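Local coordinates for protein ferric enterobactin receptor PIRA (Pseudomonas aeruginosa, PDB 5FP2) that probably takes up iron-loaded siderophores such as ferric enterobactin across the outer membrane, as a TonB-dependent receptor, at residues 320-325 with 344-349. Residues are numbered along the deposited sequence; the frame is centred on the assembly and turned at random.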
ATOM      1  N   THR A 320     -10.880  -8.936 -14.710  1.00129.89           N
ATOM      2  CA  THR A 320     -11.813  -7.980 -14.142  1.00130.96           C
ATOM      3  C   THR A 320     -12.876  -7.634 -15.157  1.00134.14           C
ATOM      4  O   THR A 320     -12.551  -7.233 -16.267  1.00135.53           O
ATOM      5  CB  THR A 320     -11.086  -6.685 -13.772  1.00130.31           C
ATOM      6  OG1 THR A 320      -9.900  -7.014 -13.046  1.00127.67           O
ATOM      7  CG2 THR A 320     -11.986  -5.778 -12.937  1.00131.23           C
ATOM      8  N   ARG A 321     -14.140  -7.771 -14.770  1.00135.52           N
ATOM      9  CA  ARG A 321     -15.244  -7.349 -15.619  1.00138.98           C
ATOM     10  C   ARG A 321     -15.984  -6.196 -14.981  1.00140.31           C
ATOM     11  O   ARG A 321     -16.151  -6.170 -13.773  1.00138.88           O
ATOM     12  CB  ARG A 321     -16.210  -8.507 -15.855  1.00140.28           C
ATOM     13  CG  ARG A 321     -15.679  -9.540 -16.829  1.00140.22           C
ATOM     14  CD  ARG A 321     -16.654 -10.694 -17.067  1.00141.78           C
ATOM     15  NE  ARG A 321     -16.691 -11.676 -15.977  1.00139.59           N
ATOM     16  CZ  ARG A 321     -15.659 -12.429 -15.580  1.00136.88           C
ATOM     17  NH1 ARG A 321     -14.440 -12.265 -16.102  1.00135.73           N
ATOM     18  NH2 ARG A 321     -15.842 -13.343 -14.629  1.00135.49           N
ATOM     19  N   ASN A 322     -16.380  -5.220 -15.793  1.00143.21           N
ATOM     20  CA  ASN A 322     -17.136  -4.069 -15.319  1.00145.15           C
ATOM     21  C   ASN A 322     -18.432  -3.921 -16.098  1.00149.32           C
ATOM     22  O   ASN A 322     -18.393  -3.734 -17.307  1.00151.54           O
ATOM     23  CB  ASN A 322     -16.323  -2.783 -15.511  1.00145.26           C
ATOM     24  CG  ASN A 322     -15.121  -2.700 -14.592  1.00141.64           C
ATOM     25  OD1 ASN A 322     -15.262  -2.547 -13.378  1.00140.37           O
ATOM     26  ND2 ASN A 322     -13.928  -2.760 -15.171  1.00140.23           N
ATOM     27  N   ASN A 323     -19.564  -3.894 -15.404  1.00150.71           N
ATOM     28  CA  ASN A 323     -20.844  -3.582 -16.043  1.00155.16           C
ATOM     29  C   ASN A 323     -21.332  -2.165 -15.758  1.00157.69           C
ATOM     30  O   ASN A 323     -20.943  -1.546 -14.761  1.00155.89           O
ATOM     31  CB  ASN A 323     -21.916  -4.583 -15.614  1.00155.82           C
ATOM     32  CG  ASN A 323     -21.584  -6.004 -16.021  1.00154.16           C
ATOM     33  OD1 ASN A 323     -20.786  -6.233 -16.933  1.00153.66           O
ATOM     34  ND2 ASN A 323     -22.204  -6.970 -15.355  1.00153.52           N
ATOM     35  N   ARG A 324     -22.239  -1.685 -16.607  1.00162.18           N
ATOM     36  CA  ARG A 324     -22.539  -0.264 -16.698  1.00165.25           C
ATOM     37  C   ARG A 324     -24.043  -0.016 -16.707  1.00169.79           C
ATOM     38  O   ARG A 324     -24.833  -0.912 -17.021  1.00171.22           O
ATOM     39  CB  ARG A 324     -21.919   0.316 -17.970  1.00166.94           C
ATOM     40  CG  ARG A 324     -20.451   0.708 -17.835  1.00163.47           C
ATOM     41  CD  ARG A 324     -19.523  -0.279 -18.537  1.00160.99           C
ATOM     42  NE  ARG A 324     -18.128  -0.135 -18.118  1.00157.07           N
ATOM     43  CZ  ARG A 324     -17.338   0.889 -18.446  1.00157.38           C
ATOM     44  NH1 ARG A 324     -17.799   1.882 -19.198  1.00161.43           N
ATOM     45  NH2 ARG A 324     -16.085   0.941 -18.004  1.00153.87           N
ATOM     46  N   LEU A 325     -24.413   1.237 -16.448  1.00172.44           N
ATOM     47  CA  LEU A 325     -25.805   1.629 -16.197  1.00176.74           C
ATOM     48  C   LEU A 325     -26.747   1.114 -17.286  1.00180.85           C
ATOM     49  O   LEU A 325     -26.919   1.748 -18.328  1.00184.72           O
ATOM     50  CB  LEU A 325     -25.917   3.160 -16.087  1.00179.72           C
ATOM     51  CG  LEU A 325     -25.689   3.793 -14.705  1.00177.70           C
ATOM     52  CD1 LEU A 325     -24.395   3.301 -14.071  1.00171.85           C
ATOM     53  CD2 LEU A 325     -25.707   5.313 -14.792  1.00181.02           C
ATOM     54  N   SER A 344     -23.386  -2.208 -21.769  1.00175.29           N
ATOM     55  CA  SER A 344     -22.017  -2.334 -22.256  1.00172.42           C
ATOM     56  C   SER A 344     -21.083  -2.790 -21.141  1.00166.80           C
ATOM     57  O   SER A 344     -21.158  -2.291 -20.022  1.00165.26           O
ATOM     58  CB  SER A 344     -21.530  -1.000 -22.821  1.00174.29           C
ATOM     59  OG  SER A 344     -22.000  -0.807 -24.144  1.00179.09           O
ATOM     60  N   ALA A 345     -20.172  -3.700 -21.479  1.00164.06           N
ATOM     61  CA  ALA A 345     -19.283  -4.343 -20.508  1.00159.07           C
ATOM     62  C   ALA A 345     -17.837  -4.185 -20.967  1.00156.83           C
ATOM     63  O   ALA A 345     -17.586  -3.830 -22.117  1.00159.08           O
ATOM     64  CB  ALA A 345     -19.634  -5.817 -20.378  1.00158.06           C
ATOM     65  N   SER A 346     -16.884  -4.429 -20.074  1.00152.65           N
ATOM     66  CA  SER A 346     -15.473  -4.364 -20.444  1.00150.49           C
ATOM     67  C   SER A 346     -14.658  -5.317 -19.588  1.00146.32           C
ATOM     68  O   SER A 346     -14.924  -5.456 -18.400  1.00144.55           O
ATOM     69  CB  SER A 346     -14.957  -2.941 -20.273  1.00150.64           C
ATOM     70  OG  SER A 346     -15.264  -2.471 -18.976  1.00149.37           O
ATOM     71  N   LYS A 347     -13.712  -6.018 -20.205  1.00145.09           N
ATOM     72  CA  LYS A 347     -12.930  -7.025 -19.499  1.00141.62           C
ATOM     73  C   LYS A 347     -11.453  -6.721 -19.624  1.00139.63           C
ATOM     74  O   LYS A 347     -10.970  -6.372 -20.697  1.00141.04           O
ATOM     75  CB  LYS A 347     -13.206  -8.429 -20.043  1.00142.14           C
ATOM     76  CG  LYS A 347     -12.357  -9.537 -19.422  1.00139.00           C
ATOM     77  CD  LYS A 347     -12.810 -10.921 -19.880  1.00139.93           C
ATOM     78  CE  LYS A 347     -12.604 -11.993 -18.812  1.00137.35           C
ATOM     79  NZ  LYS A 347     -13.616 -13.098 -18.888  1.00138.77           N
ATOM     80  N   LEU A 348     -10.741  -6.919 -18.521  1.00136.52           N
ATOM     81  CA  LEU A 348      -9.322  -6.609 -18.419  1.00134.55           C
ATOM     82  C   LEU A 348      -8.650  -7.847 -17.845  1.00132.03           C
ATOM     83  O   LEU A 348      -9.179  -8.458 -16.917  1.00131.00           O
ATOM     84  CB  LEU A 348      -9.092  -5.421 -17.473  1.00133.61           C
ATOM     85  CG  LEU A 348      -7.624  -5.036 -17.205  1.00131.63           C
ATOM     86  CD1 LEU A 348      -6.943  -4.420 -18.420  1.00133.08           C
ATOM     87  CD2 LEU A 348      -7.492  -4.092 -16.016  1.00130.57           C
ATOM     88  N   GLU A 349      -7.465  -8.185 -18.348  1.00131.20           N
ATOM     89  CA  GLU A 349      -6.733  -9.338 -17.831  1.00129.15           C
ATOM     90  C   GLU A 349      -5.227  -9.179 -17.810  1.00127.71           C
ATOM     91  O   GLU A 349      -4.621  -8.852 -18.833  1.00128.75           O
ATOM     92  CB  GLU A 349      -7.041 -10.544 -18.687  1.00130.37           C
ATOM     93  CG  GLU A 349      -8.411 -10.449 -19.311  1.00132.93           C
ATOM     94  CD  GLU A 349      -8.772 -11.702 -20.015  1.00134.21           C
ATOM     95  OE1 GLU A 349      -7.877 -12.561 -20.144  1.00133.23           O
ATOM     96  OE2 GLU A 349      -9.946 -11.808 -20.404  1.00136.36           O
TER
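Thr-320 N donates to Leu-348 O at 2.8 Å, and Leu-348 N returns a bond to Thr-320 O at 2.9 Å. Two residues on, Asn-322 and Ser-346 form the next hydrogen-bonded pair; Asn-322 N reaches Ser-346 O at 3.0 Å, while the return bond from Ser-346 N to Asn-322 O stretches to 3.2 Å and is more bent than its partner, 139° at the hydrogen. Between them sits the non-hydrogen-bonded pair Arg-321 and Lys-347. The two segments take in the end of strand 309-323 and the start of strand 345-361, antiparallel neighbours in the 22-stranded barrel of a TonB-dependent receptor, joined by a loop whose residues 326-343 are not modelled. Arg-321 is backbone hydrogen-bonded to Tyr-294 of strand 292-306, and Lys-347 to Asn-381 of strand 367-381. The side chains of Arg-321 and Lys-347 lie side by side on one face, pointing the same way. On the face of Thr-320, Asn-322, Ser-346 and Leu-348, the Ser-346 hydroxyl, turned between its backbone N and carbonyl carbon (chi1 52°), packs OG against CB of Asn-322 at 3.6 Å. Past the strand end, the aliphatic part of Arg-324 passes beside Ser-344 O.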